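Local coordinates for protein 2-oxoadipate dioxygenase/decarboxylase, chloroplastic/amyloplastic (Oryza sativa, PDB 6W1K) that catalyses the iron(II)-dependent, O2-consuming conversion of 2-oxoadipate into D-2-hydroxyglutarate and CO2, a step of lysine catabolism, and is involved in regulating endosperm starch synthesis and amyloplast development, at residues Lys212-Val217 against Ile266-Arg271; Leu44-Ser49 against Asn220-Asn225; Gln137-Lys142 against Phe173-Arg178. All coordinates share one frame; numbering follows the deposited sequence.

Interaction 1 of 3, residues Lys212-Val217 against Ile266-Arg271; sequences KFNKFV and IEFAER. With NI (nickel (II) ion), chain E; OOG (2-oxoadipic acid), chain F.
Phe213 and Phe268 mark the nearest backbone approach, their CA atoms 8.3 Å apart, where helix 212-217 runs nearly antiparallel (160°) to strand 266-271 with 10.2 Å between the axes. Phe268 fills the interval. One face of its ring receives the CE2 corner of Phe213, off centre toward the rim; the opposite face has the carbonyl O of Ile266 beyond it. The two rings are oblique, their planes at 45°. Phe213 gets there with CG trans to its backbone N (chi1 -170°), which carries the ring from the helix toward the strand. One helical turn on, Val217 CG2 reaches Phe268 CZ at 4.1 Å. Asn214 OD1 passes Phe268 CD2 at 4.2 Å, but its polar bond goes to Ser242 on strand 239-243, so the amide oxygen is satisfied beside an apolar ring. Strand alternation turns Glu267 away from the helix, and its extended chain binds nickel through OE1 at 1.9 Å; the ion occupies the site of the catalytic iron(II). His59 and His195 complete the two-histidine, one-carboxylate protein set, while Gln241 holds Glu267 OE2. Adjacent strand residues thus face opposite ways, Phe268 into hydrocarbon packing against the helix, Glu267 toward the metal and 2-oxoadipate.

Interaction 2 of 3, residues Leu44-Ser49 against Asn220-Asn225; sequences LELVRS and NGFKLN. With SO4 (sulfate ion), chain G.
Leu46 of helix 38-51 makes a small apolar contact with Asn220 and Phe222 near the protein surface, where the chain leaves helix 210-219 and heads for strand 232-233. The meeting is almost entirely the work of one methyl group. Leu46 CD1 lies 3.7 Å from Asn220 CG and equally far from Phe222 CE2, and these side chains come at the leucine from the other direction. Against Phe222 the methyl sits at the ring edge, in its plane; against Asn220 it rests on the carbon part of the amide, with Leu46 CD2 4.0 Å from Asn220 OD1. The amide nitrogen is used differently: Asn220 ND2 bonds to the carbonyl O of Phe216, back in the helix that ends just before. With alanine in place of Asn220, the carbonyl of Phe216 would probably lose its side-chain donor, and a gap is likely to open beside Leu46 CD1. On the same helix as Leu46, Arg48 points elsewhere, its NE giving a 2.7 Å hydrogen bond (160° at the hydrogen) to O3 of a sulfate probably taken from the crystallisation liquor. No polar bond links the two segments, so the contact probably rests on van der Waals packing and some shielding from water, while the polar end of Asn220 is engaged with the last turn of the preceding helix.

Interaction 3 of 3, residues Gln137-Lys142 against Phe173-Arg178; sequences QDIIQK and FQVLSR
Ile139 reaches from helix 137-142 to helix 173-178, and its branches divide the work. CB is directed toward the partner helix and splits there. The short branch, CG2, approaches Leu176 CD1 at 4.2 Å. The long branch leaves through CG1, which serves as a spacer, and an extended chi2 (163°) carries CD1 outward to Val175, where it lies 3.5 Å from Val175 CG1 and 3.7 Å from Val175 CB. The first of these is tighter than ordinary methyl packing. Ile139 therefore spans two successive residues of the facing helix, one with each branch. Its neighbour Ile140 starts off to one side, but its tip swings back and CD1 comes to 4.1 Å from Leu176 CD2, so the two methyls of Leu176 are shared between adjacent isoleucines. The segments cross at -130°, with 10.4 Å between axes, and no hydrogen bond passes between them. Within 173-178, the carbonyl O of Phe173 accepts both the backbone N of Ser177 and its OG, the latter at 3.0 Å and from above the carbonyl plane. Around this apolar seam, Lys142 forms a salt bridge with Asp172, giving helices 134-147 and 170-179 a charged tie. Ile140 also packs on Val129 and Leu132, after strand 121-127. Leu176 touches Leu187. Phe173, its CB directed away from helix 137-142, packs on Ala184 and Val188; both join the pair to helix 181-189.

How the interactions relate
Interactions 1 and 2 form one continuous patch, their centres 9 Å apart, because helix 210-219 leads directly into the loop at 220-225. Asn214 CB packs on Leu224 CD1 at 3.7 Å, and Phe213 CZ meets Val47 CG2 of helix 38-51 at 3.8 Å. The apolar layer thus runs from the surface at Leu46 to the back of the strand that supplies a metal ligand; Phe222 itself stays about 10 Å, side chain to side chain, from substrate-binding Tyr265. Interaction 3 is a separate helical cluster, with its centre 34 Å from either of the others, although Ile140 lies about 12 Å from Arg63, another substrate-binding residue, between side chains.

Interaction 1 of 3, residues Lys212-Val217 against Ile266-Arg271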
loop_
_atom_site.group_PDB
_atom_site.type_symbol
_atom_site.label_atom_id
_atom_site.label_comp_id
_atom_site.label_asym_id
_atom_site.label_seq_id
_atom_site.Cartn_x
_atom_site.Cartn_y
_atom_site.Cartn_z
ATOM N N LYS A 212 21.018 -0.019 -5.564
ATOM C CA LYS A 212 21.686 -1.245 -5.091
ATOM C C LYS A 212 20.604 -2.227 -4.648
ATOM O O LYS A 212 20.728 -3.396 -4.942
ATOM C CB LYS A 212 22.615 -0.954 -3.917
ATOM C CG LYS A 212 24.092 -0.934 -4.258
ATOM C CD LYS A 212 24.527 0.347 -4.895
ATOM C CE LYS A 212 26.026 0.419 -5.107
ATOM N NZ LYS A 212 26.754 0.566 -3.826
ATOM N N PHE A 213 19.570 -1.747 -3.961
ATOM C CA PHE A 213 18.481 -2.609 -3.517
ATOM C C PHE A 213 17.804 -3.292 -4.705
ATOM O O PHE A 213 17.564 -4.501 -4.687
ATOM C CB PHE A 213 17.440 -1.817 -2.719
ATOM C CG PHE A 213 16.436 -2.695 -2.034
ATOM C CD1 PHE A 213 16.601 -3.035 -0.698
ATOM C CD2 PHE A 213 15.342 -3.224 -2.733
ATOM C CE1 PHE A 213 15.709 -3.864 -0.069
ATOM C CE2 PHE A 213 14.462 -4.072 -2.107
ATOM C CZ PHE A 213 14.632 -4.377 -0.760
ATOM N N ASN A 214 17.502 -2.525 -5.752
ATOM C CA ASN A 214 16.856 -3.106 -6.926
ATOM C C ASN A 214 17.693 -4.227 -7.529
ATOM O O ASN A 214 17.155 -5.272 -7.925
ATOM C CB ASN A 214 16.590 -2.022 -7.965
ATOM C CG ASN A 214 15.416 -1.154 -7.597
ATOM O OD1 ASN A 214 14.669 -1.459 -6.665
ATOM N ND2 ASN A 214 15.259 -0.048 -8.301
ATOM N N LYS A 215 19.013 -4.039 -7.607
ATOM C CA LYS A 215 19.861 -5.082 -8.184
ATOM C C LYS A 215 19.909 -6.310 -7.273
ATOM O O LYS A 215 19.950 -7.447 -7.751
ATOM C CB LYS A 215 21.263 -4.539 -8.445
ATOM C CG LYS A 215 22.241 -5.569 -8.999
ATOM C CD LYS A 215 23.612 -5.393 -8.379
ATOM C CE LYS A 215 24.742 -5.838 -9.319
ATOM N NZ LYS A 215 24.335 -6.920 -10.277
ATOM N N PHE A 216 19.895 -6.099 -5.957
ATOM C CA PHE A 216 19.766 -7.206 -5.010
ATOM C C PHE A 216 18.493 -8.020 -5.273
ATOM O O PHE A 216 18.530 -9.253 -5.282
ATOM C CB PHE A 216 19.795 -6.641 -3.577
ATOM C CG PHE A 216 19.495 -7.655 -2.498
ATOM C CD1 PHE A 216 18.216 -7.738 -1.942
ATOM C CD2 PHE A 216 20.485 -8.512 -2.033
ATOM C CE1 PHE A 216 17.922 -8.666 -0.961
ATOM C CE2 PHE A 216 20.204 -9.435 -1.045
ATOM C CZ PHE A 216 18.913 -9.511 -0.503
ATOM N N VAL A 217 17.363 -7.359 -5.503
ATOM C CA VAL A 217 16.125 -8.096 -5.729
ATOM C C VAL A 217 16.194 -8.853 -7.048
ATOM O O VAL A 217 15.847 -10.040 -7.120
ATOM C CB VAL A 217 14.926 -7.135 -5.688
ATOM C CG1 VAL A 217 13.647 -7.833 -6.159
ATOM C CG2 VAL A 217 14.752 -6.617 -4.322
ATOM N N ILE A 266 5.119 -6.043 -3.248
ATOM C CA ILE A 266 5.870 -5.317 -2.231
ATOM C C ILE A 266 6.619 -4.173 -2.904
ATOM O O ILE A 266 7.100 -4.304 -4.035
ATOM C CB ILE A 266 6.823 -6.254 -1.444
ATOM C CG1 ILE A 266 7.503 -5.477 -0.306
ATOM C CG2 ILE A 266 7.885 -6.911 -2.341
ATOM C CD1 ILE A 266 8.202 -6.361 0.780
ATOM N N GLU A 267 6.699 -3.039 -2.213
ATOM C CA GLU A 267 7.350 -1.847 -2.730
ATOM C C GLU A 267 8.578 -1.531 -1.877
ATOM O O GLU A 267 8.725 -2.006 -0.739
ATOM C CB GLU A 267 6.345 -0.683 -2.773
ATOM C CG GLU A 267 6.896 0.618 -3.279
ATOM C CD GLU A 267 6.015 1.806 -2.902
ATOM O OE1 GLU A 267 4.787 1.688 -3.039
ATOM O OE2 GLU A 267 6.543 2.858 -2.463
ATOM N N PHE A 268 9.511 -0.798 -2.496
ATOM C CA PHE A 268 10.727 -0.295 -1.860
ATOM C C PHE A 268 10.843 1.195 -2.155
ATOM O O PHE A 268 10.641 1.629 -3.295
ATOM C CB PHE A 268 11.950 -1.065 -2.362
ATOM C CG PHE A 268 11.635 -2.483 -2.750
ATOM C CD1 PHE A 268 11.359 -3.443 -1.784
ATOM C CD2 PHE A 268 11.629 -2.856 -4.089
ATOM C CE1 PHE A 268 11.075 -4.761 -2.150
ATOM C CE2 PHE A 268 11.348 -4.156 -4.466
ATOM C CZ PHE A 268 11.060 -5.112 -3.502
ATOM N N ALA A 269 11.119 1.982 -1.125
ATOM C CA ALA A 269 11.095 3.425 -1.277
ATOM C C ALA A 269 12.272 4.059 -0.567
ATOM O O ALA A 269 12.649 3.659 0.543
ATOM C CB ALA A 269 9.781 4.019 -0.756
ATOM N N GLU A 270 12.854 5.054 -1.224
ATOM C CA GLU A 270 13.911 5.867 -0.636
ATOM C C GLU A 270 13.428 7.306 -0.591
ATOM O O GLU A 270 13.018 7.856 -1.619
ATOM C CB GLU A 270 15.218 5.787 -1.436
ATOM C CG GLU A 270 16.399 6.510 -0.719
ATOM C CD GLU A 270 17.788 6.177 -1.285
ATOM O OE1 GLU A 270 17.890 5.266 -2.123
ATOM O OE2 GLU A 270 18.780 6.840 -0.888
ATOM N N ARG A 271 13.460 7.901 0.587
ATOM C CA ARG A 271 13.149 9.310 0.772
ATOM C C ARG A 271 14.449 10.049 1.054
ATOM O O ARG A 271 15.098 9.803 2.080
ATOM C CB ARG A 271 12.148 9.504 1.908
ATOM C CG ARG A 271 10.851 8.677 1.731
ATOM C CD ARG A 271 9.832 8.861 2.900
ATOM N NE ARG A 271 8.580 8.212 2.515
ATOM C CZ ARG A 271 7.623 8.778 1.787
ATOM N NH1 ARG A 271 6.551 8.083 1.461
ATOM N NH2 ARG A 271 7.725 10.043 1.414
HETATM NI NI NI E . 3.155 2.315 -2.283
HETATM C C2 OOG F . -1.194 1.996 -4.506
HETATM C C3 OOG F . -0.137 2.487 -5.496
HETATM C C4 OOG F . 0.381 3.867 -5.076
HETATM C C6 OOG F . 2.625 4.693 -3.938
HETATM O O4 OOG F . 2.587 5.792 -4.545
HETATM O O3 OOG F . 3.658 4.364 -3.315
HETATM C C5 OOG F . 1.419 3.761 -3.959
HETATM C C1 OOG F . -1.904 0.729 -5.006
HETATM O O1 OOG F . -2.939 0.404 -4.536
HETATM O O2 OOG F . -1.355 -0.066 -6.013
HETATM O O5 OOG F . 1.299 2.960 -3.101
#

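Interaction 2 of 3, residues Leu44-Ser49 against Asn220-Asn225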
loop_
_atom_site.group_PDB
_atom_site.type_symbol
_atom_site.label_atom_id
_atom_site.label_comp_id
_atom_site.label_asym_id
_atom_site.label_seq_id
_atom_site.Cartn_x
_atom_site.Cartn_y
_atom_site.Cartn_z
ATOM N N LEU A 44 11.312 -10.204 2.156
ATOM C CA LEU A 44 11.502 -9.725 3.522
ATOM C C LEU A 44 12.467 -10.619 4.300
ATOM O O LEU A 44 13.285 -10.137 5.101
ATOM C CB LEU A 44 10.148 -9.630 4.221
ATOM C CG LEU A 44 9.258 -8.470 3.773
ATOM C CD1 LEU A 44 7.834 -8.693 4.237
ATOM C CD2 LEU A 44 9.808 -7.153 4.313
ATOM N N GLU A 45 12.413 -11.923 4.064
ATOM C CA GLU A 45 13.401 -12.796 4.690
ATOM C C GLU A 45 14.798 -12.528 4.135
ATOM O O GLU A 45 15.783 -12.528 4.886
ATOM C CB GLU A 45 13.002 -14.257 4.492
ATOM C CG GLU A 45 11.714 -14.626 5.236
ATOM C CD GLU A 45 11.157 -16.003 4.869
ATOM O OE1 GLU A 45 11.634 -16.601 3.877
ATOM O OE2 GLU A 45 10.235 -16.481 5.581
ATOM N N LEU A 46 14.911 -12.317 2.819
ATOM C CA LEU A 46 16.231 -12.109 2.226
ATOM C C LEU A 46 16.872 -10.817 2.729
ATOM O O LEU A 46 18.090 -10.752 2.946
ATOM C CB LEU A 46 16.124 -12.077 0.701
ATOM C CG LEU A 46 15.884 -13.414 -0.010
ATOM C CD1 LEU A 46 15.544 -13.168 -1.495
ATOM C CD2 LEU A 46 17.079 -14.351 0.119
ATOM N N VAL A 47 16.073 -9.767 2.870
ATOM C CA VAL A 47 16.602 -8.499 3.351
ATOM C C VAL A 47 17.043 -8.625 4.803
ATOM O O VAL A 47 18.083 -8.088 5.203
ATOM C CB VAL A 47 15.542 -7.399 3.167
ATOM C CG1 VAL A 47 15.996 -6.126 3.876
ATOM C CG2 VAL A 47 15.273 -7.163 1.673
ATOM N N ARG A 48 16.246 -9.307 5.623
ATOM C CA ARG A 48 16.618 -9.478 7.023
ATOM C C ARG A 48 17.942 -10.218 7.139
ATOM O O ARG A 48 18.809 -9.828 7.927
ATOM C CB ARG A 48 15.514 -10.220 7.775
ATOM C CG ARG A 48 15.921 -10.710 9.166
ATOM C CD ARG A 48 16.008 -9.568 10.171
ATOM N NE ARG A 48 16.285 -10.035 11.533
ATOM C CZ ARG A 48 15.351 -10.413 12.399
ATOM N NH1 ARG A 48 14.069 -10.375 12.052
ATOM N NH2 ARG A 48 15.693 -10.824 13.618
ATOM N N SER A 49 18.126 -11.279 6.341
ATOM C CA SER A 49 19.356 -12.062 6.415
ATOM C C SER A 49 20.553 -11.257 5.934
ATOM O O SER A 49 21.652 -11.368 6.487
ATOM C CB SER A 49 19.222 -13.333 5.574
ATOM O OG SER A 49 18.233 -14.201 6.093
ATOM N N ASN A 220 18.309 -12.013 -6.973
ATOM C CA ASN A 220 17.679 -13.128 -6.276
ATOM C C ASN A 220 16.496 -13.707 -7.046
ATOM O O ASN A 220 15.787 -14.564 -6.512
ATOM C CB ASN A 220 17.244 -12.686 -4.882
ATOM C CG ASN A 220 18.378 -12.763 -3.881
ATOM O OD1 ASN A 220 18.808 -13.854 -3.497
ATOM N ND2 ASN A 220 18.888 -11.606 -3.472
ATOM N N GLY A 221 16.274 -13.262 -8.283
ATOM C CA GLY A 221 15.346 -13.913 -9.182
ATOM C C GLY A 221 13.974 -13.288 -9.308
ATOM O O GLY A 221 13.105 -13.875 -9.972
ATOM N N PHE A 222 13.751 -12.120 -8.724
ATOM C CA PHE A 222 12.437 -11.490 -8.723
ATOM C C PHE A 222 12.386 -10.344 -9.724
ATOM O O PHE A 222 13.386 -9.664 -9.970
ATOM C CB PHE A 222 12.079 -10.985 -7.321
ATOM C CG PHE A 222 12.115 -12.060 -6.275
ATOM C CD1 PHE A 222 11.153 -13.062 -6.259
ATOM C CD2 PHE A 222 13.118 -12.084 -5.325
ATOM C CE1 PHE A 222 11.198 -14.069 -5.314
ATOM C CE2 PHE A 222 13.164 -13.082 -4.372
ATOM C CZ PHE A 222 12.205 -14.076 -4.368
ATOM N N LYS A 223 11.197 -10.148 -10.292
ATOM C CA LYS A 223 10.960 -9.196 -11.379
ATOM C C LYS A 223 10.389 -7.895 -10.810
ATOM O O LYS A 223 9.411 -7.963 -10.075
ATOM C CB LYS A 223 9.971 -9.799 -12.372
ATOM C CG LYS A 223 10.006 -9.184 -13.758
ATOM C CD LYS A 223 8.939 -9.713 -14.684
ATOM C CE LYS A 223 9.026 -11.209 -14.877
ATOM N NZ LYS A 223 10.335 -11.592 -15.454
ATOM N N LEU A 224 10.978 -6.757 -11.148
ATOM C CA LEU A 224 10.450 -5.470 -10.745
ATOM C C LEU A 224 9.463 -4.929 -11.775
ATOM O O LEU A 224 9.615 -5.146 -12.975
ATOM C CB LEU A 224 11.600 -4.477 -10.567
ATOM C CG LEU A 224 12.617 -4.855 -9.485
ATOM C CD1 LEU A 224 13.801 -3.893 -9.452
ATOM C CD2 LEU A 224 11.943 -4.891 -8.134
ATOM N N ASN A 225 8.466 -4.184 -11.290
ATOM C CA ASN A 225 7.564 -3.436 -12.163
ATOM C C ASN A 225 8.364 -2.602 -13.159
ATOM O O ASN A 225 9.134 -1.725 -12.761
ATOM C CB ASN A 225 6.665 -2.530 -11.309
ATOM C CG ASN A 225 5.677 -1.730 -12.136
ATOM O OD1 ASN A 225 5.856 -1.568 -13.334
ATOM N ND2 ASN A 225 4.623 -1.228 -11.495
HETATM S S SO4 G . 19.675 -10.771 13.289
HETATM O O1 SO4 G . 19.014 -10.027 14.360
HETATM O O2 SO4 G . 21.006 -10.212 13.063
HETATM O O3 SO4 G . 18.891 -10.675 12.059
HETATM O O4 SO4 G . 19.793 -12.174 13.686
#

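Interaction 3 of 3, residues Gln137-Lys142 against Phe173-Arg178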
loop_
_atom_site.group_PDB
_atom_site.type_symbol
_atom_site.label_atom_id
_atom_site.label_comp_id
_atom_site.label_asym_id
_atom_site.label_seq_id
_atom_site.Cartn_x
_atom_site.Cartn_y
_atom_site.Cartn_z
ATOM N N GLN A 137 -20.770 -0.556 -13.490
ATOM C CA GLN A 137 -21.439 -0.012 -12.316
ATOM C C GLN A 137 -22.443 -1.006 -11.762
ATOM O O GLN A 137 -22.582 -1.143 -10.537
ATOM C CB GLN A 137 -22.131 1.311 -12.641
ATOM C CG GLN A 137 -21.185 2.408 -12.996
ATOM C CD GLN A 137 -21.852 3.764 -13.020
ATOM O OE1 GLN A 137 -22.619 4.117 -12.123
ATOM N NE2 GLN A 137 -21.549 4.542 -14.046
ATOM N N ASP A 138 -23.166 -1.706 -12.646
ATOM C CA ASP A 138 -24.201 -2.616 -12.171
ATOM C C ASP A 138 -23.592 -3.867 -11.549
ATOM O O ASP A 138 -24.150 -4.429 -10.604
ATOM C CB ASP A 138 -25.142 -3.031 -13.298
ATOM C CG ASP A 138 -26.068 -1.914 -13.740
ATOM O OD1 ASP A 138 -26.132 -0.870 -13.056
ATOM O OD2 ASP A 138 -26.726 -2.081 -14.791
ATOM N N ILE A 139 -22.464 -4.331 -12.084
ATOM C CA ILE A 139 -21.798 -5.489 -11.511
ATOM C C ILE A 139 -21.286 -5.151 -10.112
ATOM O O ILE A 139 -21.511 -5.886 -9.144
ATOM C CB ILE A 139 -20.652 -5.955 -12.429
ATOM C CG1 ILE A 139 -21.167 -6.661 -13.671
ATOM C CG2 ILE A 139 -19.684 -6.863 -11.635
ATOM C CD1 ILE A 139 -20.119 -6.757 -14.760
ATOM N N ILE A 140 -20.636 -3.998 -9.975
ATOM C CA ILE A 140 -20.119 -3.614 -8.669
ATOM C C ILE A 140 -21.262 -3.417 -7.691
ATOM O O ILE A 140 -21.187 -3.845 -6.529
ATOM C CB ILE A 140 -19.249 -2.351 -8.801
ATOM C CG1 ILE A 140 -17.957 -2.722 -9.516
ATOM C CG2 ILE A 140 -18.957 -1.732 -7.432
ATOM C CD1 ILE A 140 -17.200 -1.517 -10.116
ATOM N N GLN A 141 -22.336 -2.766 -8.140
ATOM C CA GLN A 141 -23.489 -2.551 -7.279
ATOM C C GLN A 141 -24.075 -3.872 -6.792
ATOM O O GLN A 141 -24.557 -3.957 -5.657
ATOM C CB GLN A 141 -24.557 -1.751 -8.010
ATOM C CG GLN A 141 -25.591 -1.156 -7.116
ATOM C CD GLN A 141 -25.017 -0.106 -6.158
ATOM O OE1 GLN A 141 -24.129 0.687 -6.511
ATOM N NE2 GLN A 141 -25.525 -0.110 -4.924
ATOM N N LYS A 142 -24.087 -4.899 -7.650
ATOM C CA LYS A 142 -24.606 -6.202 -7.238
ATOM C C LYS A 142 -23.817 -6.741 -6.048
ATOM O O LYS A 142 -24.392 -7.240 -5.070
ATOM C CB LYS A 142 -24.554 -7.202 -8.403
ATOM C CG LYS A 142 -24.895 -8.649 -7.993
ATOM C CD LYS A 142 -24.936 -9.612 -9.183
ATOM C CE LYS A 142 -23.547 -9.829 -9.771
ATOM N NZ LYS A 142 -23.518 -10.995 -10.739
ATOM N N PHE A 173 -15.820 -10.948 -13.089
ATOM C CA PHE A 173 -14.399 -10.620 -13.052
ATOM C C PHE A 173 -13.887 -10.317 -14.456
ATOM O O PHE A 173 -13.155 -9.348 -14.664
ATOM C CB PHE A 173 -13.642 -11.787 -12.417
ATOM C CG PHE A 173 -12.145 -11.598 -12.336
ATOM C CD1 PHE A 173 -11.315 -12.190 -13.250
ATOM C CD2 PHE A 173 -11.584 -10.863 -11.313
ATOM C CE1 PHE A 173 -9.923 -12.032 -13.157
ATOM C CE2 PHE A 173 -10.216 -10.723 -11.205
ATOM C CZ PHE A 173 -9.386 -11.294 -12.133
ATOM N N GLN A 174 -14.293 -11.117 -15.432
ATOM C CA GLN A 174 -13.862 -10.895 -16.804
ATOM C C GLN A 174 -14.282 -9.515 -17.303
ATOM O O GLN A 174 -13.484 -8.805 -17.923
ATOM C CB GLN A 174 -14.442 -11.972 -17.713
ATOM C CG GLN A 174 -13.631 -13.226 -17.848
ATOM C CD GLN A 174 -14.336 -14.209 -18.771
ATOM O OE1 GLN A 174 -15.503 -14.556 -18.542
ATOM N NE2 GLN A 174 -13.657 -14.626 -19.842
ATOM N N VAL A 175 -15.552 -9.144 -17.094
ATOM C CA VAL A 175 -16.058 -7.854 -17.575
ATOM C C VAL A 175 -15.308 -6.697 -16.914
ATOM O O VAL A 175 -14.925 -5.719 -17.575
ATOM C CB VAL A 175 -17.574 -7.759 -17.321
ATOM C CG1 VAL A 175 -18.072 -6.347 -17.567
ATOM C CG2 VAL A 175 -18.333 -8.752 -18.202
ATOM N N LEU A 176 -15.107 -6.771 -15.604
ATOM C CA LEU A 176 -14.381 -5.689 -14.924
ATOM C C LEU A 176 -12.933 -5.627 -15.385
ATOM O O LEU A 176 -12.396 -4.538 -15.623
ATOM C CB LEU A 176 -14.450 -5.884 -13.423
ATOM C CG LEU A 176 -15.802 -5.625 -12.764
ATOM C CD1 LEU A 176 -15.612 -5.823 -11.241
ATOM C CD2 LEU A 176 -16.361 -4.242 -13.086
ATOM N N SER A 177 -12.286 -6.787 -15.525
ATOM C CA SER A 177 -10.895 -6.803 -15.955
ATOM C C SER A 177 -10.698 -6.058 -17.255
ATOM O O SER A 177 -9.621 -5.503 -17.489
ATOM C CB SER A 177 -10.384 -8.227 -16.137
ATOM O OG SER A 177 -10.231 -8.873 -14.897
ATOM N N ARG A 178 -11.703 -6.069 -18.131
ATOM C CA ARG A 178 -11.556 -5.442 -19.440
ATOM C C ARG A 178 -11.692 -3.923 -19.369
ATOM O O ARG A 178 -11.125 -3.210 -20.206
ATOM C CB ARG A 178 -12.592 -6.025 -20.405
ATOM C CG ARG A 178 -12.265 -7.439 -20.904
ATOM C CD ARG A 178 -13.447 -8.045 -21.662
ATOM N NE ARG A 178 -13.315 -9.494 -21.803
ATOM C CZ ARG A 178 -14.284 -10.370 -21.538
ATOM N NH1 ARG A 178 -15.472 -9.954 -21.108
ATOM N NH2 ARG A 178 -14.066 -11.668 -21.706
#